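Local atomic coordinates of aminotransferase class I and II (Streptococcus suis 89/1591, PDB entry 3OP7), a protein that probably transfers amino groups between amino acids and keto acids, using pyridoxal phosphate held as a Schiff base on a lysine. Residues Ala39-Asn44 with Ala263-Ala268; Lys156-Asn161 with Glu177-Ile182; Val311-Asp316 with Glu320-Gln325. One frame throughout, in Å; residues are numbered along the deposited sequence.

Contact 1 (Ala39-Asn44 with Ala263-Ala268); sequences ALSGTN and AQLALA
Ser41 OG has three hydrogen-bonding partners: it takes a bond from Thr43 OG1, 2.6 Å away, and is also bonded to the carbonyl oxygens of Leu37 and Phe38 in the turn of helix before it. Across the contact, both hydroxyls lie against one methyl group of Leu265. Leu265 CD1 comes to 3.2 Å from Thr43 OG1, a tight approach for a methyl and an oxygen, and stands 3.8 Å from Ser41 OG. The same methyl brushes Ser41 CB at 4.1 Å, while the other branch, Leu265 CD2, is 4.1 Å from Thr43 OG1. A leucine branch is therefore laid over a pair of linked hydroxyls, with Thr43 and Leu265 crossing obliquely. The bond between Ser41 and Thr43 bridges a helix end. Gly42, with positive phi (67°), is the first residue to leave the helix, in a Schellman motif that ends helix 34-41; Thr43 follows in extended form, and Asn44 occupies the N-cap position of helix 45-53. Leu265 belongs to helix 257-268, with CG anti to its backbone N (chi1 -179°), which sends both methyls out from the helix toward the turn. Ser41 OG, by contrast, sits between its own N and carbonyl carbon (chi1 72°), where it can reach back to the preceding turn. Leu265 also rests on Leu37 and Phe38, so helix 34-41 meets it with apolar side chains beside the hydroxyl pair, and His269, hydrogen-bonded through ND1 to Leu265 O, touches the side chain of Ser41.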
ATOM      1  N   ALA A  39       3.198  26.273 -10.959  1.00 36.14           N
ATOM      2  CA  ALA A  39       2.599  27.484 -11.518  1.00 38.79           C
ATOM      3  C   ALA A  39       1.393  27.963 -10.721  1.00 40.13           C
ATOM      4  O   ALA A  39       1.295  29.143 -10.392  1.00 39.85           O
ATOM      5  CB  ALA A  39       2.219  27.292 -13.009  1.00 39.70           C
ATOM      6  N   LEU A  40       0.465  27.068 -10.404  1.00 39.71           N
ATOM      7  CA  LEU A  40      -0.719  27.506  -9.688  1.00 41.64           C
ATOM      8  C   LEU A  40      -0.405  27.867  -8.217  1.00 41.72           C
ATOM      9  O   LEU A  40      -1.104  28.680  -7.610  1.00 42.56           O
ATOM     10  CB  LEU A  40      -1.878  26.512  -9.852  1.00 41.93           C
ATOM     11  CG  LEU A  40      -1.737  25.142  -9.253  1.00 40.84           C
ATOM     12  CD1 LEU A  40      -1.935  25.288  -7.739  1.00 44.09           C
ATOM     13  CD2 LEU A  40      -2.753  24.127  -9.861  1.00 41.78           C
ATOM     14  N   SER A  41       0.673  27.321  -7.676  1.00 41.35           N
ATOM     15  CA  SER A  41       1.049  27.583  -6.297  1.00 41.79           C
ATOM     16  C   SER A  41       2.021  28.778  -6.160  1.00 44.17           C
ATOM     17  O   SER A  41       2.292  29.216  -5.065  1.00 44.94           O
ATOM     18  CB  SER A  41       1.668  26.326  -5.692  1.00 40.44           C
ATOM     19  OG  SER A  41       2.961  26.066  -6.223  1.00 40.03           O
ATOM     20  N   GLY A  42       2.536  29.300  -7.264  1.00 45.18           N
ATOM     21  CA  GLY A  42       3.553  30.343  -7.192  1.00 47.32           C
ATOM     22  C   GLY A  42       4.899  29.915  -6.619  1.00 46.59           C
ATOM     23  O   GLY A  42       5.645  30.751  -6.120  1.00 49.22           O
ATOM     24  N   THR A  43       5.235  28.642  -6.750  1.00 44.48           N
ATOM     25  CA  THR A  43       6.489  28.070  -6.252  1.00 43.79           C
ATOM     26  C   THR A  43       7.596  28.160  -7.233  1.00 43.97           C
ATOM     27  O   THR A  43       7.394  27.943  -8.428  1.00 43.91           O
ATOM     28  CB  THR A  43       6.318  26.530  -6.017  1.00 41.11           C
ATOM     29  OG1 THR A  43       5.312  26.350  -5.068  1.00 41.50           O
ATOM     30  CG2 THR A  43       7.633  25.804  -5.524  1.00 42.62           C
ATOM     31  N   ASN A  44       8.797  28.419  -6.723  1.00 44.66           N
ATOM     32  CA  ASN A  44       9.979  28.375  -7.541  1.00 45.58           C
ATOM     33  C   ASN A  44      10.430  26.908  -7.634  1.00 43.74           C
ATOM     34  O   ASN A  44      10.654  26.269  -6.605  1.00 42.65           O
ATOM     35  CB  ASN A  44      11.088  29.238  -6.941  1.00 47.58           C
ATOM     36  CG  ASN A  44      12.452  28.920  -7.532  1.00 51.13           C
ATOM     37  OD1 ASN A  44      13.358  28.485  -6.810  1.00 56.45           O
ATOM     38  ND2 ASN A  44      12.600  29.099  -8.847  1.00 55.43           N
ATOM     39  N   ALA A 263       2.639  16.497  -1.520  1.00 22.80           N
ATOM     40  CA  ALA A 263       1.344  16.634  -0.815  1.00 23.67           C
ATOM     41  C   ALA A 263       1.345  17.912   0.040  1.00 23.24           C
ATOM     42  O   ALA A 263       0.349  18.583   0.097  1.00 26.65           O
ATOM     43  CB  ALA A 263       1.062  15.398   0.071  1.00 22.52           C
ATOM     44  N   GLN A 264       2.471  18.205   0.710  1.00 25.49           N
ATOM     45  CA  GLN A 264       2.577  19.403   1.553  1.00 25.50           C
ATOM     46  C   GLN A 264       2.281  20.653   0.676  1.00 26.69           C
ATOM     47  O   GLN A 264       1.543  21.556   1.056  1.00 27.94           O
ATOM     48  CB  GLN A 264       3.979  19.543   2.134  1.00 27.78           C
ATOM     49  CG  GLN A 264       4.356  18.548   3.235  1.00 25.19           C
ATOM     50  CD  GLN A 264       5.762  18.766   3.754  1.00 27.32           C
ATOM     51  OE1 GLN A 264       6.151  19.889   4.103  1.00 29.84           O
ATOM     52  NE2 GLN A 264       6.537  17.716   3.771  1.00 26.42           N
ATOM     53  N   LEU A 265       2.962  20.712  -0.464  1.00 26.49           N
ATOM     54  CA  LEU A 265       2.776  21.816  -1.425  1.00 27.48           C
ATOM     55  C   LEU A 265       1.332  21.918  -1.934  1.00 26.90           C
ATOM     56  O   LEU A 265       0.743  23.026  -1.948  1.00 27.97           O
ATOM     57  CB  LEU A 265       3.758  21.648  -2.583  1.00 27.24           C
ATOM     58  CG  LEU A 265       3.735  22.714  -3.680  1.00 30.31           C
ATOM     59  CD1 LEU A 265       3.995  24.128  -3.111  1.00 33.84           C
ATOM     60  CD2 LEU A 265       4.796  22.344  -4.727  1.00 31.20           C
ATOM     61  N   ALA A 266       0.741  20.806  -2.368  1.00 26.30           N
ATOM     62  CA  ALA A 266      -0.633  20.801  -2.858  1.00 25.39           C
ATOM     63  C   ALA A 266      -1.614  21.234  -1.786  1.00 26.77           C
ATOM     64  O   ALA A 266      -2.499  22.080  -2.029  1.00 27.21           O
ATOM     65  CB  ALA A 266      -1.027  19.411  -3.415  1.00 24.20           C
ATOM     66  N   LEU A 267      -1.465  20.716  -0.582  1.00 25.75           N
ATOM     67  CA  LEU A 267      -2.394  21.085   0.502  1.00 26.58           C
ATOM     68  C   LEU A 267      -2.270  22.548   0.934  1.00 28.08           C
ATOM     69  O   LEU A 267      -3.270  23.196   1.284  1.00 30.14           O
ATOM     70  CB  LEU A 267      -2.153  20.148   1.698  1.00 26.00           C
ATOM     71  CG  LEU A 267      -2.770  18.796   1.452  1.00 26.13           C
ATOM     72  CD1 LEU A 267      -2.135  17.751   2.358  1.00 26.77           C
ATOM     73  CD2 LEU A 267      -4.282  18.800   1.630  1.00 26.55           C
ATOM     74  N   ALA A 268      -1.066  23.075   0.862  1.00 28.81           N
ATOM     75  CA  ALA A 268      -0.798  24.484   1.159  1.00 30.86           C
ATOM     76  C   ALA A 268      -1.449  25.401   0.142  1.00 32.07           C
ATOM     77  O   ALA A 268      -1.675  26.566   0.427  1.00 34.91           O
ATOM     78  CB  ALA A 268       0.740  24.772   1.291  1.00 30.52           C
TER

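Contact 2 (Lys156-Asn161 with Glu177-Ile182); sequences KMICIN and EELVEI. With EDO (1,2-ethanediol), chain J.
Strand 157-161 and the helical segment Glu177-Ile182 run roughly antiparallel, closest at Ile158 and Leu179, whose CA atoms are 9.5 Å apart. Three branched apolar side chains meet across the gap. Leu179, its CG turned away from the backbone N (chi1 166°), reaches from the helix, and its two methyls are shared between two strand residues that face the same way: CD1 lies 4.3 Å from Ile158 CD1, and CD2 lies 3.9 Å from Ile160 CD1. Ile160 and Leu179 approach tip to tip, each offering the end of its chain. For Ile160 this depends on a less common rotamer, with CG1 lodged between the backbone N and the carbonyl carbon (chi1 66°) and CD1 extended beyond it toward the helix. All three side chains are buried, and the attraction is purely apolar. On the outer side of the helix a 1,2-ethanediol, probably from the crystallisation liquor, makes a weak bond from O1 to Glu181 O at 3.5 Å and is also hydrogen-bonded to Arg148 NE. The pairing joins the first strand and the helix of a beta-alpha-beta crossover whose second strand, 189-193, lies parallel to 157-161; Leu179 touches Ile190 of that strand and Leu147 of helix 144-150, while on the opposite face of the sheet Met157, a selenomethionine, packs against helix 89-101.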
ATOM      1  N   LYS A 156     -20.764  -3.474  14.147  1.00 26.24           N
ATOM      2  CA  LYS A 156     -19.458  -2.852  14.377  1.00 26.78           C
ATOM      3  C   LYS A 156     -19.194  -1.619  13.548  1.00 25.26           C
ATOM      4  O   LYS A 156     -18.579  -0.647  14.040  1.00 24.49           O
ATOM      5  CB  LYS A 156     -18.333  -3.822  14.121  1.00 28.77           C
ATOM      6  CG  LYS A 156     -16.967  -3.120  14.240  1.00 31.99           C
ATOM      7  CD  LYS A 156     -15.757  -3.928  14.600  1.00 40.75           C
ATOM      8  CE  LYS A 156     -15.702  -4.352  16.049  1.00 44.89           C
ATOM      9  NZ  LYS A 156     -14.586  -5.358  16.156  1.00 44.02           N
HETATM   10  N   MSE A 157     -19.645  -1.641  12.290  1.00 23.98           N
HETATM   11  CA  MSE A 157     -19.279  -0.609  11.333  1.00 23.13           C
HETATM   12  C   MSE A 157     -20.283  -0.515  10.206  1.00 23.71           C
HETATM   13  O   MSE A 157     -20.828  -1.525   9.790  1.00 24.57           O
HETATM   14  CB  MSE A 157     -17.879  -0.902  10.754  1.00 23.85           C
HETATM   15  CG  MSE A 157     -17.361   0.205   9.811  1.00 24.82           C
HETATM   16 SE   MSE A 157     -15.627  -0.175   9.133  0.75 22.98          SE
HETATM   17  CE  MSE A 157     -14.662   0.092  10.788  1.00 26.07           C
ATOM     18  N   ILE A 158     -20.558   0.718   9.766  1.00 23.28           N
ATOM     19  CA  ILE A 158     -21.304   1.026   8.583  1.00 24.23           C
ATOM     20  C   ILE A 158     -20.339   1.742   7.635  1.00 23.58           C
ATOM     21  O   ILE A 158     -19.645   2.697   8.055  1.00 23.48           O
ATOM     22  CB  ILE A 158     -22.492   1.958   8.881  1.00 22.95           C
ATOM     23  CG1 ILE A 158     -23.472   1.280   9.835  1.00 25.89           C
ATOM     24  CG2 ILE A 158     -23.258   2.355   7.571  1.00 25.14           C
ATOM     25  CD1 ILE A 158     -24.448   2.258  10.520  1.00 28.12           C
ATOM     26  N   CYS A 159     -20.264   1.251   6.399  1.00 23.04           N
ATOM     27  CA  CYS A 159     -19.400   1.835   5.376  1.00 23.33           C
ATOM     28  C   CYS A 159     -20.200   2.592   4.353  1.00 24.19           C
ATOM     29  O   CYS A 159     -21.175   2.061   3.775  1.00 24.72           O
ATOM     30  CB  CYS A 159     -18.560   0.745   4.695  1.00 22.98           C
ATOM     31  SG  CYS A 159     -17.556  -0.251   5.758  1.00 25.67           S
ATOM     32  N   ILE A 160     -19.811   3.852   4.124  1.00 23.77           N
ATOM     33  CA  ILE A 160     -20.373   4.673   3.081  1.00 23.64           C
ATOM     34  C   ILE A 160     -19.273   5.312   2.232  1.00 23.83           C
ATOM     35  O   ILE A 160     -18.111   5.347   2.623  1.00 21.39           O
ATOM     36  CB  ILE A 160     -21.260   5.786   3.672  1.00 25.16           C
ATOM     37  CG1 ILE A 160     -20.446   6.804   4.495  1.00 24.44           C
ATOM     38  CG2 ILE A 160     -22.441   5.190   4.497  1.00 25.21           C
ATOM     39  CD1 ILE A 160     -21.346   8.046   4.938  1.00 24.04           C
ATOM     40  N   ASN A 161     -19.659   5.844   1.076  1.00 23.89           N
ATOM     41  CA  ASN A 161     -18.760   6.481   0.139  1.00 23.81           C
ATOM     42  C   ASN A 161     -19.551   7.749  -0.237  1.00 24.65           C
ATOM     43  O   ASN A 161     -20.647   7.689  -0.796  1.00 24.97           O
ATOM     44  CB  ASN A 161     -18.531   5.501  -1.013  1.00 23.48           C
ATOM     45  CG  ASN A 161     -17.548   5.963  -2.084  1.00 25.62           C
ATOM     46  OD1 ASN A 161     -17.589   5.408  -3.207  1.00 25.83           O
ATOM     47  ND2 ASN A 161     -16.641   6.894  -1.766  1.00 22.65           N
ATOM     48  N   GLU A 177     -26.805  13.277   9.668  1.00 31.07           N
ATOM     49  CA  GLU A 177     -27.132  13.380  11.061  1.00 32.05           C
ATOM     50  C   GLU A 177     -28.098  12.250  11.463  1.00 32.39           C
ATOM     51  O   GLU A 177     -27.976  11.720  12.577  1.00 32.83           O
ATOM     52  CB  GLU A 177     -27.694  14.813  11.400  1.00 35.34           C
ATOM     53  CG  GLU A 177     -26.501  15.819  11.436  1.00 37.68           C
ATOM     54  CD  GLU A 177     -26.862  17.311  11.661  1.00 43.56           C
ATOM     55  OE1 GLU A 177     -28.007  17.699  11.462  1.00 43.53           O
ATOM     56  OE2 GLU A 177     -25.931  18.092  11.987  1.00 49.24           O
ATOM     57  N   GLU A 178     -29.037  11.903  10.577  1.00 31.74           N
ATOM     58  CA  GLU A 178     -29.984  10.817  10.821  1.00 32.14           C
ATOM     59  C   GLU A 178     -29.282   9.440  10.789  1.00 31.18           C
ATOM     60  O   GLU A 178     -29.531   8.580  11.656  1.00 30.46           O
ATOM     61  CB  GLU A 178     -31.200  10.921   9.852  1.00 33.26           C
ATOM     62  CG  GLU A 178     -32.358  10.045  10.309  1.00 34.14           C
ATOM     63  CD  GLU A 178     -33.608  10.155   9.492  1.00 37.88           C
ATOM     64  OE1 GLU A 178     -33.761  11.087   8.677  1.00 38.06           O
ATOM     65  OE2 GLU A 178     -34.447   9.266   9.666  1.00 38.08           O
ATOM     66  N   LEU A 179     -28.344   9.284   9.854  1.00 29.18           N
ATOM     67  CA  LEU A 179     -27.481   8.095   9.774  1.00 27.63           C
ATOM     68  C   LEU A 179     -26.712   7.959  11.086  1.00 27.43           C
ATOM     69  O   LEU A 179     -26.596   6.863  11.663  1.00 28.26           O
ATOM     70  CB  LEU A 179     -26.525   8.217   8.595  1.00 26.00           C
ATOM     71  CG  LEU A 179     -25.339   7.280   8.510  1.00 28.36           C
ATOM     72  CD1 LEU A 179     -25.849   5.837   8.499  1.00 30.46           C
ATOM     73  CD2 LEU A 179     -24.510   7.646   7.254  1.00 26.09           C
ATOM     74  N   VAL A 180     -26.149   9.066  11.544  1.00 28.14           N
ATOM     75  CA  VAL A 180     -25.372   9.053  12.774  1.00 28.43           C
ATOM     76  C   VAL A 180     -26.260   8.679  13.975  1.00 29.84           C
ATOM     77  O   VAL A 180     -25.859   7.928  14.816  1.00 29.78           O
ATOM     78  CB  VAL A 180     -24.658  10.384  12.981  1.00 29.93           C
ATOM     79  CG1 VAL A 180     -24.031  10.505  14.415  1.00 29.77           C
ATOM     80  CG2 VAL A 180     -23.554  10.534  11.945  1.00 27.04           C
ATOM     81  N   GLU A 181     -27.460   9.236  14.068  1.00 31.14           N
ATOM     82  CA  GLU A 181     -28.346   8.862  15.160  0.50 32.66           C
ATOM     83  C   GLU A 181     -28.594   7.352  15.190  1.00 32.02           C
ATOM     84  O   GLU A 181     -28.650   6.762  16.276  1.00 32.37           O
ATOM     85  CB  GLU A 181     -29.646   9.664  15.116  0.50 34.24           C
ATOM     86  CG  GLU A 181     -29.434  11.112  15.526  0.50 36.86           C
ATOM     87  CD  GLU A 181     -30.679  11.968  15.420  0.50 42.55           C
ATOM     88  OE1 GLU A 181     -31.452  11.794  14.451  0.50 45.73           O
ATOM     89  OE2 GLU A 181     -30.883  12.818  16.320  0.50 45.17           O
ATOM     90  N   ILE A 182     -28.704   6.719  14.020  1.00 31.07           N
ATOM     91  CA  ILE A 182     -28.892   5.272  13.966  1.00 30.72           C
ATOM     92  C   ILE A 182     -27.630   4.516  14.434  1.00 30.17           C
ATOM     93  O   ILE A 182     -27.715   3.621  15.321  1.00 30.00           O
ATOM     94  CB  ILE A 182     -29.277   4.787  12.557  1.00 30.77           C
ATOM     95  CG1 ILE A 182     -30.621   5.365  12.108  1.00 30.76           C
ATOM     96  CG2 ILE A 182     -29.313   3.258  12.529  1.00 29.61           C
ATOM     97  CD1 ILE A 182     -30.850   5.202  10.557  1.00 30.27           C
TER
HETATM   98  C1  EDO J 407     -32.710   5.649  16.841  1.00 49.70           C
HETATM   99  O1  EDO J 407     -32.096   6.959  16.784  1.00 50.98           O
HETATM  100  C2  EDO J 407     -33.958   5.617  15.953  1.00 48.67           C
HETATM  101  O2  EDO J 407     -33.735   5.060  14.646  1.00 42.64           O

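Contact 3 (Val311-Asp316 with Glu320-Gln325); sequences VKIAVD and EDFCLQ
From CB, Phe322 sends CG out on the side opposite the backbone N (chi1 179°), and the ring is thereby carried across to Ile313 and Val315. On one side of the ring, next to the tip, CE2 is 4.0 Å from Ile313 CG2 and 4.4 Å from Val315 CG2. CZ, the tip, comes within 3.9 Å of the same Ile313 methyl, the closest approach between the two segments. Both methyls reach the ring obliquely, and the side chains of Ile313 and Phe322 cross at about a right angle. Strand 309-313 belongs to the four-stranded antiparallel sheet of the C-terminal part of the chain, and helix 319-330 folds back over it after a short connection. An inverse gamma turn centred on Ala314, with a weak bond from Val315 N to Ile313 O (2.9 Å), ends the strand while keeping Ile313 and Val315 directed toward the helix. Phe322 also packs edge-to-face with Phe367 of helix 354-368, so that a second helix contributes to the same apolar cluster. Ile313 in turn rests on Val298 and Val346 of the strands flanking its own, and Val315 touches Phe371 near the C-terminus.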
ATOM      1  N   VAL A 311     -24.920   6.402 -16.000  1.00 35.24           N
ATOM      2  CA  VAL A 311     -25.860   6.792 -17.020  1.00 36.91           C
ATOM      3  C   VAL A 311     -26.686   5.570 -17.406  1.00 37.94           C
ATOM      4  O   VAL A 311     -26.171   4.452 -17.560  1.00 37.79           O
ATOM      5  CB  VAL A 311     -25.086   7.354 -18.233  1.00 37.74           C
ATOM      6  CG1 VAL A 311     -25.985   7.713 -19.350  1.00 39.07           C
ATOM      7  CG2 VAL A 311     -24.255   8.558 -17.814  1.00 38.00           C
ATOM      8  N   LYS A 312     -27.989   5.780 -17.499  1.00 39.42           N
ATOM      9  CA  LYS A 312     -28.921   4.709 -17.824  1.00 41.43           C
ATOM     10  C   LYS A 312     -29.108   4.625 -19.333  1.00 42.84           C
ATOM     11  O   LYS A 312     -29.598   5.574 -19.938  1.00 42.99           O
ATOM     12  CB  LYS A 312     -30.276   4.991 -17.164  1.00 41.82           C
ATOM     13  CG  LYS A 312     -31.216   3.807 -17.166  1.00 46.22           C
ATOM     14  CD  LYS A 312     -32.578   4.217 -16.628  1.00 51.06           C
ATOM     15  CE  LYS A 312     -33.440   3.023 -16.216  1.00 53.48           C
ATOM     16  NZ  LYS A 312     -34.549   3.493 -15.321  1.00 53.01           N
ATOM     17  N   ILE A 313     -28.747   3.486 -19.919  1.00 43.07           N
ATOM     18  CA  ILE A 313     -28.848   3.267 -21.366  1.00 45.58           C
ATOM     19  C   ILE A 313     -30.085   2.413 -21.664  1.00 47.46           C
ATOM     20  O   ILE A 313     -30.123   1.239 -21.294  1.00 47.03           O
ATOM     21  CB  ILE A 313     -27.551   2.553 -21.923  1.00 45.07           C
ATOM     22  CG1 ILE A 313     -26.286   3.289 -21.518  1.00 44.97           C
ATOM     23  CG2 ILE A 313     -27.633   2.400 -23.468  1.00 47.17           C
ATOM     24  CD1 ILE A 313     -26.161   4.717 -22.012  1.00 46.16           C
ATOM     25  N   ALA A 314     -31.095   3.006 -22.311  1.00 48.58           N
ATOM     26  CA  ALA A 314     -32.346   2.312 -22.693  1.00 51.50           C
ATOM     27  C   ALA A 314     -32.209   1.421 -23.944  1.00 53.46           C
ATOM     28  O   ALA A 314     -32.895   1.632 -24.970  1.00 54.39           O
ATOM     29  CB  ALA A 314     -33.499   3.336 -22.880  1.00 52.95           C
ATOM     30  N   VAL A 315     -31.329   0.420 -23.842  1.00 53.72           N
ATOM     31  CA  VAL A 315     -31.087  -0.581 -24.887  1.00 56.06           C
ATOM     32  C   VAL A 315     -31.089  -1.962 -24.228  1.00 55.76           C
ATOM     33  O   VAL A 315     -30.467  -2.166 -23.172  1.00 53.27           O
ATOM     34  CB  VAL A 315     -29.718  -0.363 -25.588  1.00 56.64           C
ATOM     35  CG1 VAL A 315     -29.468  -1.484 -26.626  1.00 58.96           C
ATOM     36  CG2 VAL A 315     -29.680   1.027 -26.252  1.00 57.85           C
ATOM     37  N   ASP A 316     -31.745  -2.915 -24.878  1.00 57.67           N
ATOM     38  CA  ASP A 316     -31.983  -4.227 -24.287  1.00 58.36           C
ATOM     39  C   ASP A 316     -30.839  -5.192 -24.630  1.00 57.99           C
ATOM     40  O   ASP A 316     -30.973  -6.099 -25.469  1.00 60.74           O
ATOM     41  CB  ASP A 316     -33.344  -4.787 -24.761  1.00 60.95           C
ATOM     42  CG  ASP A 316     -33.801  -5.979 -23.938  1.00 62.64           C
ATOM     43  OD1 ASP A 316     -33.341  -6.119 -22.793  1.00 63.38           O
ATOM     44  OD2 ASP A 316     -34.630  -6.776 -24.433  1.00 69.80           O
ATOM     45  N   GLU A 320     -22.096  -5.075 -20.482  1.00 42.23           N
ATOM     46  CA  GLU A 320     -20.733  -5.546 -20.763  1.00 41.79           C
ATOM     47  C   GLU A 320     -20.595  -5.801 -22.270  1.00 44.12           C
ATOM     48  O   GLU A 320     -19.618  -5.390 -22.887  1.00 43.98           O
ATOM     49  CB  GLU A 320     -20.373  -6.776 -19.933  1.00 42.06           C
ATOM     50  CG  GLU A 320     -19.007  -7.400 -20.284  1.00 41.64           C
ATOM     51  CD  GLU A 320     -18.018  -7.485 -19.112  1.00 40.60           C
ATOM     52  OE1 GLU A 320     -18.318  -7.072 -17.983  1.00 42.81           O
ATOM     53  OE2 GLU A 320     -16.877  -7.937 -19.368  1.00 42.46           O
ATOM     54  N   ASP A 321     -21.587  -6.431 -22.886  1.00 45.33           N
ATOM     55  CA  ASP A 321     -21.548  -6.634 -24.324  1.00 48.34           C
ATOM     56  C   ASP A 321     -21.612  -5.267 -25.067  1.00 48.36           C
ATOM     57  O   ASP A 321     -20.890  -5.041 -26.059  1.00 50.15           O
ATOM     58  CB  ASP A 321     -22.727  -7.500 -24.783  1.00 50.53           C
ATOM     59  CG  ASP A 321     -22.694  -8.952 -24.243  1.00 53.51           C
ATOM     60  OD1 ASP A 321     -21.726  -9.390 -23.599  1.00 56.08           O
ATOM     61  OD2 ASP A 321     -23.675  -9.681 -24.516  1.00 60.53           O
ATOM     62  N   PHE A 322     -22.477  -4.366 -24.593  1.00 46.55           N
ATOM     63  CA  PHE A 322     -22.641  -3.043 -25.207  1.00 45.87           C
ATOM     64  C   PHE A 322     -21.317  -2.287 -25.182  1.00 44.53           C
ATOM     65  O   PHE A 322     -20.877  -1.727 -26.184  1.00 45.10           O
ATOM     66  CB  PHE A 322     -23.683  -2.266 -24.424  1.00 45.03           C
ATOM     67  CG  PHE A 322     -23.942  -0.875 -24.927  1.00 45.48           C
ATOM     68  CD1 PHE A 322     -23.184   0.196 -24.477  1.00 44.34           C
ATOM     69  CD2 PHE A 322     -24.995  -0.628 -25.778  1.00 49.89           C
ATOM     70  CE1 PHE A 322     -23.454   1.486 -24.904  1.00 46.30           C
ATOM     71  CE2 PHE A 322     -25.272   0.665 -26.220  1.00 50.71           C
ATOM     72  CZ  PHE A 322     -24.509   1.715 -25.784  1.00 47.33           C
ATOM     73  N   CYS A 323     -20.694  -2.251 -24.017  1.00 41.53           N
ATOM     74  CA  CYS A 323     -19.421  -1.559 -23.890  1.00 41.16           C
ATOM     75  C   CYS A 323     -18.260  -2.217 -24.657  1.00 41.50           C
ATOM     76  O   CYS A 323     -17.377  -1.511 -25.147  1.00 42.17           O
ATOM     77  CB  CYS A 323     -19.039  -1.407 -22.421  1.00 38.22           C
ATOM     78  SG  CYS A 323     -20.099  -0.209 -21.522  1.00 38.37           S
ATOM     79  N   LEU A 324     -18.244  -3.551 -24.733  1.00 42.42           N
ATOM     80  CA  LEU A 324     -17.238  -4.267 -25.536  1.00 42.91           C
ATOM     81  C   LEU A 324     -17.388  -3.906 -27.013  1.00 45.14           C
ATOM     82  O   LEU A 324     -16.409  -3.646 -27.713  1.00 44.98           O
ATOM     83  CB  LEU A 324     -17.368  -5.790 -25.376  1.00 44.10           C
ATOM     84  CG  LEU A 324     -16.936  -6.443 -24.044  1.00 43.27           C
ATOM     85  CD1 LEU A 324     -17.529  -7.878 -23.958  1.00 47.71           C
ATOM     86  CD2 LEU A 324     -15.415  -6.446 -23.908  1.00 45.22           C
ATOM     87  N   GLN A 325     -18.628  -3.905 -27.482  1.00 45.97           N
ATOM     88  CA  GLN A 325     -18.914  -3.543 -28.867  1.00 48.90           C
ATOM     89  C   GLN A 325     -18.582  -2.093 -29.172  1.00 47.71           C
ATOM     90  O   GLN A 325     -17.995  -1.809 -30.207  1.00 49.17           O
ATOM     91  CB  GLN A 325     -20.373  -3.791 -29.184  1.00 50.66           C
ATOM     92  CG  GLN A 325     -20.732  -5.240 -29.286  1.00 55.16           C
ATOM     93  CD  GLN A 325     -22.166  -5.433 -29.781  1.00 61.70           C
ATOM     94  OE1 GLN A 325     -22.837  -6.404 -29.410  1.00 67.61           O
ATOM     95  NE2 GLN A 325     -22.645  -4.496 -30.600  1.00 58.63           N
TER

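Contacts 1 and 3 lie on opposite sides of the chain's centre, their own centres about 42 Å apart. Contact 2 is about 35 Å from contact 1 and 33 Å from contact 3, centre to centre. Along the chain, contact 1 brackets contact 2 and also Lys222, the residue bearing pyridoxal phosphate, whereas contact 3 follows both. Contact 2 belongs to the eight-stranded mixed sheet, contact 3 to the separate four-stranded antiparallel sheet, and contact 1 joins helix 257-268 to the C-terminal end of helix 34-41 and the turn after it. The two sheets are consistent with the large, cofactor-binding domain and the small C-terminal domain of class I and II aminotransferases.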